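PDB 5FJZ: coatomer subunit delta from Saccharomyces cerevisiae, which forms part of the coatomer coat of Golgi vesicles, probably serving retrograde Golgi-to-ER transport, and through its mu-homology domain binds a tryptophan-motif peptide of Dsl1. Local coordinates for residues 76-79 / 80-83. Residues are numbered along the deposited sequence; the frame is centred on the assembly and turned at random.
Sequences NIDK and QSFL
Asp78 caps the start of helix 79-85 by accepting bonds from Gln80 and Ser81. This N-cap opens a short helix in the mostly beta mu-homology domain, within the region that interacts with Dsl1. The carboxylate divides its work. Asp78 OD1 faces the first turn, where Ser81 N points at it almost straight (168°) but from a long 3.4 Å, a weak bond. Gln80 N lies 3.1 Å from the same Asp78 OD1 and is badly bent, also weak. Asp78 OD2 takes the hydroxyl: Ser81 OG donates to it at 2.7 Å, coming from above the carboxylate plane. Asp78 holds CG anti to its own N (chi1 180°), which swings the carboxylate over the helix start. With an alanine here, Ser81 OG and the N-H groups of Gln80 and Ser81 would probably lose this acceptor, and the helix start would be less firmly held.

Backbone bonds continue the turn. Phe82 N donates to Asp78 O at 3.2 Å, and Leu83 N to Lys79 O.

The apolar contacts are made by the bent aliphatic chain of Lys79. It runs beside Phe82; the buried side chain of Phe82 also touches Thr73, Ile88 and Leu107, so the helix packs against neighbouring strands. Lys79 NZ makes a weak hydrogen bond to Phe71 O. Midway along the chain, Lys79 CD sits 4.0 Å from Phe82 CD2 and 3.9 Å from Leu83 CD2.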
loop_
_atom_site.group_PDB
_atom_site.type_symbol
_atom_site.label_atom_id
_atom_site.label_comp_id
_atom_site.label_asym_id
_atom_site.label_seq_id
_atom_site.Cartn_x
_atom_site.Cartn_y
_atom_site.Cartn_z
ATOM N N ASN A 76 -8.757 -17.757 -16.074
ATOM C CA ASN A 76 -8.676 -18.341 -17.420
ATOM C C ASN A 76 -8.221 -19.783 -17.502
ATOM O O ASN A 76 -8.167 -20.349 -18.587
ATOM C CB ASN A 76 -7.740 -17.555 -18.350
ATOM C CG ASN A 76 -8.146 -16.093 -18.506
ATOM O OD1 ASN A 76 -7.304 -15.192 -18.629
ATOM N ND2 ASN A 76 -9.422 -15.853 -18.496
ATOM N N ILE A 77 -7.893 -20.384 -16.377
ATOM C CA ILE A 77 -7.370 -21.741 -16.323
ATOM C C ILE A 77 -8.590 -22.577 -15.909
ATOM O O ILE A 77 -9.405 -22.183 -15.087
ATOM C CB ILE A 77 -6.203 -21.873 -15.288
ATOM C CG1 ILE A 77 -4.996 -21.099 -15.774
ATOM C CG2 ILE A 77 -5.835 -23.323 -15.015
ATOM C CD1 ILE A 77 -4.369 -21.569 -17.067
ATOM N N ASP A 78 -8.651 -23.773 -16.460
ATOM C CA ASP A 78 -9.729 -24.748 -16.214
ATOM C C ASP A 78 -9.540 -25.519 -14.862
ATOM O O ASP A 78 -8.646 -26.379 -14.742
ATOM C CB ASP A 78 -9.699 -25.736 -17.377
ATOM C CG ASP A 78 -10.774 -26.843 -17.269
ATOM O OD1 ASP A 78 -11.548 -26.877 -16.301
ATOM O OD2 ASP A 78 -10.745 -27.719 -18.159
ATOM N N LYS A 79 -10.310 -25.107 -13.863
ATOM C CA LYS A 79 -10.202 -25.660 -12.507
ATOM C C LYS A 79 -10.471 -27.155 -12.490
ATOM O O LYS A 79 -9.754 -27.918 -11.828
ATOM C CB LYS A 79 -11.151 -24.916 -11.571
ATOM C CG LYS A 79 -11.118 -25.330 -10.102
ATOM C CD LYS A 79 -9.675 -25.618 -9.630
ATOM C CE LYS A 79 -9.127 -24.593 -8.657
ATOM N NZ LYS A 79 -9.768 -24.760 -7.327
ATOM N N GLN A 80 -11.462 -27.596 -13.276
ATOM C CA GLN A 80 -11.831 -29.036 -13.272
ATOM C C GLN A 80 -10.735 -29.912 -13.776
ATOM O O GLN A 80 -10.470 -30.957 -13.160
ATOM C CB GLN A 80 -13.102 -29.286 -14.097
ATOM C CG GLN A 80 -14.292 -28.499 -13.635
ATOM C CD GLN A 80 -14.698 -28.997 -12.275
ATOM O OE1 GLN A 80 -13.906 -28.864 -11.373
ATOM N NE2 GLN A 80 -15.892 -29.628 -12.119
ATOM N N SER A 81 -10.072 -29.527 -14.870
ATOM C CA SER A 81 -8.885 -30.268 -15.352
ATOM C C SER A 81 -7.692 -30.281 -14.361
ATOM O O SER A 81 -6.952 -31.256 -14.304
ATOM C CB SER A 81 -8.350 -29.709 -16.657
ATOM O OG SER A 81 -9.300 -29.889 -17.669
ATOM N N PHE A 82 -7.503 -29.200 -13.630
ATOM C CA PHE A 82 -6.444 -29.196 -12.623
ATOM C C PHE A 82 -6.729 -30.224 -11.506
ATOM O O PHE A 82 -5.875 -31.059 -11.090
ATOM C CB PHE A 82 -6.331 -27.780 -12.039
ATOM C CG PHE A 82 -5.565 -27.756 -10.768
ATOM C CD1 PHE A 82 -4.169 -27.867 -10.791
ATOM C CD2 PHE A 82 -6.208 -27.609 -9.561
ATOM C CE1 PHE A 82 -3.440 -27.815 -9.600
ATOM C CE2 PHE A 82 -5.482 -27.558 -8.383
ATOM C CZ PHE A 82 -4.116 -27.698 -8.414
ATOM N N LEU A 83 -7.963 -30.170 -11.034
ATOM C CA LEU A 83 -8.421 -31.069 -9.974
ATOM C C LEU A 83 -8.487 -32.541 -10.422
ATOM O O LEU A 83 -8.058 -33.443 -9.679
ATOM C CB LEU A 83 -9.807 -30.645 -9.496
ATOM C CG LEU A 83 -10.040 -29.875 -8.207
ATOM C CD1 LEU A 83 -8.792 -29.236 -7.652
ATOM C CD2 LEU A 83 -11.244 -28.902 -8.293
#